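PDB 5SUH: MSM0271 protein from Mycobacterium smegmatis, which forms a double-ringed trimeric shell component of the RMM bacterial microcompartment, probably contributing to transport across that shell. Local coordinates for residues I108-S112 with L113-R117; Q151-V154 with I155-N159; E218-V221 with A222-I226. All blocks are in the same frame, centred on the assembly; numbering follows the deposited sequence.

Overall arrangement
The three contacts are local and follow one another in series along the chain, so none nests in or crosses another. Contact 1 comes first, in the first BMC range. It closes the short turn from strand 104-110 into helix 113-127. The chain then enters the second BMC range. Contact 2 lies on helix 150-156, between strands 138-145 and 170-177, and carries the chain round a tight turn where other subunits approach. Contact 3 lies near the start of helix 216-232, which follows strand 208-214 and packs on the second sheet. Centres of contacts 1 and 2 are 37 Å apart, on opposite sides of the chain's centre. Centres of contacts 2 and 3 are 23 Å apart.

Contact 1. Residues I108-S112 with L113-R117; sequences IHSAS and LDEVR
Ser110 OG donates a hydrogen bond to Glu115 OE1 at 2.6 Å. It meets the carboxylate on its anti side, 19° out of the plane. Glu115 reaches back with an extended chain. Its CG lies beside the backbone N (chi1 -76°), which carries the chain past Ser112, where Glu115 CG is 3.6 Å from Ser112 CB. The same Ser110 OG accepts from Ser112 N at 3.0 Å, closing an ST turn. The hydroxyl is therefore held both by the backbone and by the glutamate. Ser112 is the N-cap of helix 113-127, and its OG accepts the capping bond from Glu115 N at 3.2 Å. Strand 104-110 thus turns into a helix that runs back nearly antiparallel to it, at 154° between the short axes, as part of a BMC domain. Ser112 O also receives weak bonds from Glu115 N and Val116 N. Further inside, Val116 CG2 packs against the strand end, 3.7 Å from Ser110 N and 4.0 Å from Ser110 CB. Val116 and Ile108 both rest on Leu68 of the neighbouring strand 66-73. At the outer side, Asp114 forms a salt bridge with Arg118, one turn further along the helix.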
ATOM      1  N   ILE A 108       3.000  23.191 -11.881  1.00 50.81           N
ATOM      2  CA  ILE A 108       2.557  24.343 -11.090  1.00 56.61           C
ATOM      3  C   ILE A 108       1.367  24.943 -11.830  1.00 60.72           C
ATOM      4  O   ILE A 108       1.248  24.785 -13.055  1.00 59.06           O
ATOM      5  CB  ILE A 108       3.689  25.405 -10.856  1.00 45.82           C
ATOM      6  CG1 ILE A 108       4.205  25.992 -12.166  1.00 51.76           C
ATOM      7  CG2 ILE A 108       4.852  24.805 -10.061  1.00 42.19           C
ATOM      8  CD1 ILE A 108       5.204  27.111 -11.971  1.00 54.34           C
ATOM      9  N   HIS A 109       0.460  25.585 -11.096  1.00 55.78           N
ATOM     10  CA  HIS A 109      -0.754  26.132 -11.703  1.00 41.46           C
ATOM     11  C   HIS A 109      -1.211  27.391 -10.973  1.00 47.82           C
ATOM     12  O   HIS A 109      -0.774  27.669  -9.850  1.00 49.06           O
ATOM     13  CB  HIS A 109      -1.876  25.094 -11.725  1.00 43.37           C
ATOM     14  CG  HIS A 109      -2.237  24.571 -10.373  1.00 52.94           C
ATOM     15  ND1 HIS A 109      -1.811  23.345  -9.914  1.00 59.85           N
ATOM     16  CD2 HIS A 109      -2.949  25.127  -9.363  1.00 57.82           C
ATOM     17  CE1 HIS A 109      -2.257  23.162  -8.684  1.00 69.64           C
ATOM     18  NE2 HIS A 109      -2.954  24.226  -8.329  1.00 69.29           N
ATOM     19  N   SER A 110      -2.067  28.160 -11.642  1.00 44.79           N
ATOM     20  CA  SER A 110      -2.658  29.380 -11.097  1.00 45.48           C
ATOM     21  C   SER A 110      -3.898  29.788 -11.870  1.00 49.84           C
ATOM     22  O   SER A 110      -4.091  29.384 -13.017  1.00 49.67           O
ATOM     23  CB  SER A 110      -1.654  30.532 -11.133  1.00 52.45           C
ATOM     24  OG  SER A 110      -2.251  31.758 -10.716  1.00 55.00           O
ATOM     25  N   ALA A 111      -4.709  30.639 -11.262  1.00 55.12           N
ATOM     26  CA  ALA A 111      -5.845  31.210 -11.955  1.00 54.46           C
ATOM     27  C   ALA A 111      -5.324  32.219 -13.006  1.00 53.68           C
ATOM     28  O   ALA A 111      -5.947  32.445 -14.033  1.00 54.36           O
ATOM     29  CB  ALA A 111      -6.800  31.867 -10.968  1.00 45.12           C
ATOM     30  N   SER A 112      -4.156  32.803 -12.761  1.00 52.66           N
ATOM     31  CA  SER A 112      -3.596  33.797 -13.686  1.00 60.33           C
ATOM     32  C   SER A 112      -2.625  33.193 -14.696  1.00 57.18           C
ATOM     33  O   SER A 112      -1.614  32.606 -14.320  1.00 66.45           O
ATOM     34  CB  SER A 112      -2.896  34.916 -12.899  1.00 56.91           C
ATOM     35  OG  SER A 112      -2.076  35.699 -13.753  1.00 57.55           O
ATOM     36  N   LEU A 113      -2.941  33.329 -15.978  1.00 60.70           N
ATOM     37  CA  LEU A 113      -2.063  32.814 -17.028  1.00 58.98           C
ATOM     38  C   LEU A 113      -0.711  33.545 -17.025  1.00 68.16           C
ATOM     39  O   LEU A 113       0.334  32.933 -17.270  1.00 68.47           O
ATOM     40  CB  LEU A 113      -2.746  32.925 -18.405  1.00 56.16           C
ATOM     41  CG  LEU A 113      -1.978  32.459 -19.655  1.00 63.95           C
ATOM     42  CD1 LEU A 113      -1.438  30.997 -19.527  1.00 44.26           C
ATOM     43  CD2 LEU A 113      -2.837  32.632 -20.929  1.00 55.57           C
ATOM     44  N   ASP A 114      -0.717  34.825 -16.656  1.00 70.79           N
ATOM     45  CA  ASP A 114       0.518  35.599 -16.651  1.00 75.45           C
ATOM     46  C   ASP A 114       1.450  35.083 -15.551  1.00 74.96           C
ATOM     47  O   ASP A 114       2.667  35.088 -15.701  1.00 84.20           O
ATOM     48  CB  ASP A 114       0.230  37.095 -16.472  1.00 91.48           C
ATOM     49  CG  ASP A 114       1.491  37.957 -16.569  1.00107.38           C
ATOM     50  OD1 ASP A 114       2.022  38.122 -17.698  1.00111.28           O
ATOM     51  OD2 ASP A 114       1.948  38.471 -15.520  1.00107.96           O
ATOM     52  N   GLU A 115       0.875  34.614 -14.452  1.00 70.08           N
ATOM     53  CA  GLU A 115       1.675  34.129 -13.334  1.00 72.08           C
ATOM     54  C   GLU A 115       2.461  32.858 -13.689  1.00 66.11           C
ATOM     55  O   GLU A 115       3.663  32.768 -13.398  1.00 60.20           O
ATOM     56  CB  GLU A 115       0.769  33.893 -12.108  1.00 71.64           C
ATOM     57  CG  GLU A 115       0.342  35.192 -11.394  1.00 72.58           C
ATOM     58  CD  GLU A 115      -0.399  34.971 -10.077  1.00 79.82           C
ATOM     59  OE1 GLU A 115      -0.913  33.853  -9.837  1.00 83.82           O
ATOM     60  OE2 GLU A 115      -0.448  35.923  -9.265  1.00 74.54           O
ATOM     61  N   VAL A 116       1.801  31.921 -14.379  1.00 55.18           N
ATOM     62  CA  VAL A 116       2.402  30.649 -14.781  1.00 43.54           C
ATOM     63  C   VAL A 116       3.499  30.915 -15.808  1.00 48.95           C
ATOM     64  O   VAL A 116       4.590  30.346 -15.736  1.00 55.20           O
ATOM     65  CB  VAL A 116       1.332  29.663 -15.322  1.00 61.00           C
ATOM     66  CG1 VAL A 116       1.959  28.543 -16.070  1.00 57.93           C
ATOM     67  CG2 VAL A 116       0.515  29.109 -14.186  1.00 65.15           C
ATOM     68  N   ARG A 117       3.199  31.796 -16.750  1.00 54.30           N
ATOM     69  CA  ARG A 117       4.163  32.261 -17.742  1.00 55.84           C
ATOM     70  C   ARG A 117       5.443  32.810 -17.109  1.00 51.60           C
ATOM     71  O   ARG A 117       6.546  32.394 -17.468  1.00 56.98           O
ATOM     72  CB  ARG A 117       3.492  33.334 -18.602  1.00 66.09           C
ATOM     73  CG  ARG A 117       4.149  33.713 -19.904  1.00 81.43           C
ATOM     74  CD  ARG A 117       3.293  34.786 -20.595  1.00 92.24           C
ATOM     75  NE  ARG A 117       2.358  34.181 -21.556  1.00 95.78           N
ATOM     76  CZ  ARG A 117       1.057  34.485 -21.641  1.00 91.77           C
ATOM     77  NH1 ARG A 117       0.539  35.400 -20.823  1.00 92.90           N
ATOM     78  NH2 ARG A 117       0.267  33.884 -22.539  1.00 70.09           N
TER

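Contact 2. Residues Q151-V154 with I155-N159; sequences QHAV and ILNRN
Leu156 N donates to His152 O at 2.9 Å, and Asn157 N donates to Ala153 O at the same distance. With Ile155 N bonded to Gln151 O at 3.3 Å, these give three successive i to i+4 backbone bonds. The Ile155 bond is the straightest of them, at 168° on the hydrogen. The side chains of 155-159 lean back over the same carbonyls. Leu156 CB lies beside His152 O. Ile155 CG2 is 3.5 Å from both Gln151 O and His152 O. Leu156 CD1 approaches the His152 ring at an oblique angle and comes 3.7 Å from NE2. Both side chains leave the helix with CG anti to their own backbone N (chi1 -173° for His152), which sets them along one flank, one turn apart. The helix belongs to the second circularly permuted BMC range and links strand 138-145 to strand 170-177. Residues Leu156 to Asn159 form a type I beta turn. In that turn Arg158 CG lies alongside Val154 O. The NH1 of Arg158 leads on to Gln161 O of a third subunit, and Val154 packs on Met164 of that third subunit. A second subunit takes part as well: His152 NE2 is hydrogen-bonded to its Glu79 OE1, and Gln151 NE2 to its Val92 O. Asn157 turns its amide back towards Ala153 O, but ND2 is badly angled for that oxygen and bonds instead to Ile165 O of its own chain.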
ATOM      1  N   GLN A 151     -15.285  -8.638 -20.401  1.00 51.66           N
ATOM      2  CA  GLN A 151     -14.144  -9.148 -19.634  1.00 45.62           C
ATOM      3  C   GLN A 151     -12.926  -8.215 -19.750  1.00 51.43           C
ATOM      4  O   GLN A 151     -12.156  -8.044 -18.801  1.00 53.67           O
ATOM      5  CB  GLN A 151     -13.797 -10.570 -20.090  1.00 52.81           C
ATOM      6  CG  GLN A 151     -14.637 -11.659 -19.426  1.00 52.76           C
ATOM      7  CD  GLN A 151     -14.162 -13.074 -19.755  1.00 55.37           C
ATOM      8  OE1 GLN A 151     -13.964 -13.893 -18.862  1.00 68.18           O
ATOM      9  NE2 GLN A 151     -14.019 -13.373 -21.032  1.00 50.54           N
ATOM     10  N   HIS A 152     -12.768  -7.587 -20.910  1.00 52.72           N
ATOM     11  CA  HIS A 152     -11.701  -6.621 -21.089  1.00 53.79           C
ATOM     12  C   HIS A 152     -11.968  -5.400 -20.203  1.00 53.07           C
ATOM     13  O   HIS A 152     -11.068  -4.914 -19.520  1.00 45.31           O
ATOM     14  CB  HIS A 152     -11.590  -6.219 -22.567  1.00 51.69           C
ATOM     15  CG  HIS A 152     -10.403  -5.361 -22.876  1.00 49.52           C
ATOM     16  ND1 HIS A 152     -10.191  -4.805 -24.120  1.00 41.62           N
ATOM     17  CD2 HIS A 152      -9.351  -4.982 -22.104  1.00 47.85           C
ATOM     18  CE1 HIS A 152      -9.073  -4.094 -24.089  1.00 51.17           C
ATOM     19  NE2 HIS A 152      -8.541  -4.193 -22.881  1.00 46.09           N
ATOM     20  N   ALA A 153     -13.218  -4.934 -20.202  1.00 54.29           N
ATOM     21  CA  ALA A 153     -13.628  -3.762 -19.426  1.00 50.38           C
ATOM     22  C   ALA A 153     -13.462  -4.011 -17.925  1.00 53.47           C
ATOM     23  O   ALA A 153     -12.952  -3.148 -17.196  1.00 44.37           O
ATOM     24  CB  ALA A 153     -15.096  -3.375 -19.759  1.00 44.67           C
ATOM     25  N   VAL A 154     -13.843  -5.199 -17.458  1.00 42.45           N
ATOM     26  CA  VAL A 154     -13.751  -5.444 -16.034  1.00 42.74           C
ATOM     27  C   VAL A 154     -12.281  -5.479 -15.544  1.00 61.34           C
ATOM     28  O   VAL A 154     -11.969  -4.859 -14.521  1.00 55.90           O
ATOM     29  CB  VAL A 154     -14.446  -6.758 -15.640  1.00 44.81           C
ATOM     30  CG1 VAL A 154     -14.210  -7.013 -14.209  1.00 67.68           C
ATOM     31  CG2 VAL A 154     -15.929  -6.665 -15.829  1.00 44.36           C
ATOM     32  N   ILE A 155     -11.369  -6.143 -16.267  1.00 55.62           N
ATOM     33  CA  ILE A 155      -9.971  -6.192 -15.803  1.00 47.08           C
ATOM     34  C   ILE A 155      -9.242  -4.879 -16.089  1.00 55.24           C
ATOM     35  O   ILE A 155      -8.324  -4.503 -15.370  1.00 56.19           O
ATOM     36  CB  ILE A 155      -9.188  -7.376 -16.422  1.00 51.75           C
ATOM     37  CG1 ILE A 155      -7.891  -7.622 -15.650  1.00 47.67           C
ATOM     38  CG2 ILE A 155      -8.928  -7.172 -17.924  1.00 57.55           C
ATOM     39  CD1 ILE A 155      -7.120  -8.875 -16.114  1.00 62.73           C
ATOM     40  N   LEU A 156      -9.685  -4.159 -17.117  1.00 61.70           N
ATOM     41  CA  LEU A 156      -9.127  -2.851 -17.414  1.00 59.83           C
ATOM     42  C   LEU A 156      -9.464  -1.908 -16.247  1.00 67.43           C
ATOM     43  O   LEU A 156      -8.612  -1.150 -15.800  1.00 72.23           O
ATOM     44  CB  LEU A 156      -9.675  -2.301 -18.734  1.00 52.33           C
ATOM     45  CG  LEU A 156      -8.823  -1.277 -19.477  1.00 54.08           C
ATOM     46  CD1 LEU A 156      -9.286  -1.150 -20.905  1.00 63.16           C
ATOM     47  CD2 LEU A 156      -8.887   0.062 -18.798  1.00 51.11           C
ATOM     48  N   ASN A 157     -10.689  -1.981 -15.726  1.00 71.09           N
ATOM     49  CA  ASN A 157     -11.120  -1.063 -14.666  1.00 66.68           C
ATOM     50  C   ASN A 157     -10.447  -1.251 -13.305  1.00 83.58           C
ATOM     51  O   ASN A 157     -10.590  -0.381 -12.450  1.00 96.01           O
ATOM     52  CB  ASN A 157     -12.640  -1.109 -14.469  1.00 43.78           C
ATOM     53  CG  ASN A 157     -13.384  -0.379 -15.574  1.00 55.19           C
ATOM     54  OD1 ASN A 157     -13.017   0.746 -15.944  1.00 50.92           O
ATOM     55  ND2 ASN A 157     -14.448  -1.000 -16.099  1.00 53.53           N
ATOM     56  N   ARG A 158      -9.798  -2.386 -13.045  1.00 86.36           N
ATOM     57  CA  ARG A 158      -9.137  -2.549 -11.743  1.00 88.60           C
ATOM     58  C   ARG A 158      -7.619  -2.249 -11.789  1.00100.83           C
ATOM     59  O   ARG A 158      -6.941  -2.284 -10.763  1.00100.73           O
ATOM     60  CB  ARG A 158      -9.367  -3.937 -11.178  1.00 85.61           C
ATOM     61  CG  ARG A 158     -10.656  -4.563 -11.614  1.00 88.34           C
ATOM     62  CD  ARG A 158     -10.903  -5.835 -10.828  1.00100.97           C
ATOM     63  NE  ARG A 158      -9.678  -6.551 -10.492  1.00110.34           N
ATOM     64  CZ  ARG A 158      -9.642  -7.606  -9.681  1.00118.30           C
ATOM     65  NH1 ARG A 158      -8.483  -8.194  -9.405  1.00123.38           N
ATOM     66  NH2 ARG A 158     -10.768  -8.078  -9.151  1.00112.33           N
ATOM     67  N   ASN A 159      -7.091  -1.935 -12.968  1.00113.87           N
ATOM     68  CA  ASN A 159      -5.701  -1.488 -13.059  1.00121.95           C
ATOM     69  C   ASN A 159      -5.677   0.029 -13.269  1.00132.20           C
ATOM     70  O   ASN A 159      -4.610   0.637 -13.396  1.00138.99           O
ATOM     71  CB  ASN A 159      -4.959  -2.174 -14.228  1.00118.51           C
ATOM     72  CG  ASN A 159      -4.887  -3.711 -14.094  1.00119.21           C
ATOM     73  OD1 ASN A 159      -5.074  -4.439 -15.077  1.00110.36           O
ATOM     74  ND2 ASN A 159      -4.651  -4.202 -12.874  1.00122.72           N
TER

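Contact 3. Residues E218-V221 with A222-I226; sequences EVTV and ARDHI
Ala222 N donates to Glu218 O at 3.1 Å, and Ala222 CB sits 3.7 Å from the same oxygen. The methyl packs against Ala189 of helix 182-192. Arg223 N comes next and bonds to Val219 O. This donor stands above the carbonyl plane, 36° out of it. The side chain of Arg223 starts away from its own nitrogen (chi1 178°) and bends at chi3, which swings the guanidinium round to the next residue. There NH1 forms a salt bridge with Asp224 OD1 at 3.0 Å. Asp224 CG lies at the guanidinium edge, close to its plane, while NH1 meets OD1 on its syn side, well out of the carboxylate plane. NE adds a weak bond to the same oxygen. Thr220 runs alongside both charged groups and points the same way. Its CG2 is 3.9 Å from Arg223 NH1 and 3.9 Å from Asp224 OD2, while OG1 turns back to Thr216 O. Asp224 N bonds to Thr220 O in a nearly straight line, 170° on the hydrogen. His225 N follows with a bond to Val221 O at 3.2 Å. Its ring leads away from 218-221, and NE2 bonds to Glu188 of helix 182-192. Ile226 N closes the next turn on Ala222 O, and its side chain faces the sheet of the second BMC range, on Tyr174 and Leu210. Because NH1 and, weakly, NE of Arg223 both use Asp224 OD1, the two charges would largely offset each other within the helix, and the aspartate probably stays ionised.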
ATOM      1  N   GLU A 218     -16.483  10.142 -31.036  1.00 43.95           N
ATOM      2  CA  GLU A 218     -15.765  10.940 -30.020  1.00 41.99           C
ATOM      3  C   GLU A 218     -14.263  10.531 -29.922  1.00 48.86           C
ATOM      4  O   GLU A 218     -13.392  11.405 -29.977  1.00 47.40           O
ATOM      5  CB  GLU A 218     -16.415  10.782 -28.633  1.00 44.94           C
ATOM      6  CG  GLU A 218     -17.687  11.569 -28.404  1.00 69.72           C
ATOM      7  CD  GLU A 218     -18.397  11.215 -27.077  1.00 70.16           C
ATOM      8  OE1 GLU A 218     -18.240  10.053 -26.593  1.00 52.14           O
ATOM      9  OE2 GLU A 218     -19.099  12.120 -26.530  1.00 66.29           O
ATOM     10  N   VAL A 219     -13.949   9.224 -29.867  1.00 38.22           N
ATOM     11  CA  VAL A 219     -12.565   8.812 -29.681  1.00 35.10           C
ATOM     12  C   VAL A 219     -11.746   9.016 -30.956  1.00 41.00           C
ATOM     13  O   VAL A 219     -10.533   9.210 -30.869  1.00 49.43           O
ATOM     14  CB  VAL A 219     -12.432   7.322 -29.208  1.00 43.33           C
ATOM     15  CG1 VAL A 219     -13.075   7.131 -27.850  1.00 39.70           C
ATOM     16  CG2 VAL A 219     -13.000   6.320 -30.215  1.00 38.70           C
ATOM     17  N   THR A 220     -12.402   8.982 -32.127  1.00 40.03           N
ATOM     18  CA  THR A 220     -11.740   9.246 -33.408  1.00 36.20           C
ATOM     19  C   THR A 220     -11.429  10.740 -33.571  1.00 43.45           C
ATOM     20  O   THR A 220     -10.364  11.112 -34.070  1.00 42.49           O
ATOM     21  CB  THR A 220     -12.583   8.762 -34.592  1.00 49.27           C
ATOM     22  OG1 THR A 220     -12.717   7.344 -34.525  1.00 54.59           O
ATOM     23  CG2 THR A 220     -11.944   9.120 -35.923  1.00 37.30           C
ATOM     24  N   VAL A 221     -12.353  11.595 -33.141  1.00 44.28           N
ATOM     25  CA  VAL A 221     -12.123  13.032 -33.165  1.00 45.64           C
ATOM     26  C   VAL A 221     -10.966  13.422 -32.239  1.00 49.50           C
ATOM     27  O   VAL A 221     -10.139  14.278 -32.587  1.00 52.96           O
ATOM     28  CB  VAL A 221     -13.400  13.786 -32.782  1.00 44.90           C
ATOM     29  CG1 VAL A 221     -13.139  15.291 -32.528  1.00 41.46           C
ATOM     30  CG2 VAL A 221     -14.408  13.627 -33.887  1.00 42.12           C
ATOM     31  N   ALA A 222     -10.896  12.783 -31.072  1.00 45.74           N
ATOM     32  CA  ALA A 222      -9.815  13.071 -30.118  1.00 41.66           C
ATOM     33  C   ALA A 222      -8.469  12.603 -30.657  1.00 46.04           C
ATOM     34  O   ALA A 222      -7.503  13.366 -30.635  1.00 50.86           O
ATOM     35  CB  ALA A 222     -10.096  12.455 -28.800  1.00 43.13           C
ATOM     36  N   ARG A 223      -8.411  11.384 -31.197  1.00 46.13           N
ATOM     37  CA  ARG A 223      -7.135  10.886 -31.708  1.00 53.84           C
ATOM     38  C   ARG A 223      -6.556  11.786 -32.826  1.00 54.01           C
ATOM     39  O   ARG A 223      -5.351  12.104 -32.817  1.00 48.10           O
ATOM     40  CB  ARG A 223      -7.258   9.466 -32.249  1.00 54.71           C
ATOM     41  CG  ARG A 223      -5.920   8.972 -32.833  1.00 53.65           C
ATOM     42  CD  ARG A 223      -6.108   7.892 -33.834  1.00 42.59           C
ATOM     43  NE  ARG A 223      -6.894   8.434 -34.947  1.00 48.58           N
ATOM     44  CZ  ARG A 223      -7.507   7.692 -35.873  1.00 52.52           C
ATOM     45  NH1 ARG A 223      -8.207   8.290 -36.827  1.00 43.95           N
ATOM     46  NH2 ARG A 223      -7.460   6.356 -35.828  1.00 50.91           N
ATOM     47  N   ASP A 224      -7.402  12.179 -33.786  1.00 47.99           N
ATOM     48  CA  ASP A 224      -6.971  13.065 -34.895  1.00 50.09           C
ATOM     49  C   ASP A 224      -6.413  14.395 -34.373  1.00 54.43           C
ATOM     50  O   ASP A 224      -5.399  14.906 -34.867  1.00 50.91           O
ATOM     51  CB  ASP A 224      -8.113  13.346 -35.881  1.00 54.54           C
ATOM     52  CG  ASP A 224      -8.503  12.114 -36.705  1.00 61.79           C
ATOM     53  OD1 ASP A 224      -7.645  11.201 -36.840  1.00 59.93           O
ATOM     54  OD2 ASP A 224      -9.661  12.066 -37.229  1.00 55.07           O
ATOM     55  N   HIS A 225      -7.097  14.976 -33.395  1.00 48.52           N
ATOM     56  CA  HIS A 225      -6.640  16.232 -32.838  1.00 49.15           C
ATOM     57  C   HIS A 225      -5.313  16.062 -32.088  1.00 55.92           C
ATOM     58  O   HIS A 225      -4.383  16.868 -32.244  1.00 50.33           O
ATOM     59  CB  HIS A 225      -7.720  16.793 -31.929  1.00 47.68           C
ATOM     60  CG  HIS A 225      -7.369  18.088 -31.278  1.00 44.93           C
ATOM     61  ND1 HIS A 225      -7.050  19.226 -31.995  1.00 45.75           N
ATOM     62  CD2 HIS A 225      -7.362  18.461 -29.974  1.00 48.39           C
ATOM     63  CE1 HIS A 225      -6.827  20.221 -31.160  1.00 53.75           C
ATOM     64  NE2 HIS A 225      -7.008  19.782 -29.919  1.00 51.13           N
ATOM     65  N   ILE A 226      -5.212  14.998 -31.296  1.00 48.23           N
ATOM     66  CA  ILE A 226      -3.984  14.765 -30.546  1.00 50.24           C
ATOM     67  C   ILE A 226      -2.760  14.671 -31.467  1.00 49.05           C
ATOM     68  O   ILE A 226      -1.709  15.251 -31.186  1.00 46.53           O
ATOM     69  CB  ILE A 226      -4.067  13.487 -29.704  1.00 47.00           C
ATOM     70  CG1 ILE A 226      -5.046  13.651 -28.555  1.00 43.15           C
ATOM     71  CG2 ILE A 226      -2.700  13.118 -29.118  1.00 44.39           C
ATOM     72  CD1 ILE A 226      -5.252  12.303 -27.800  1.00 36.42           C
TER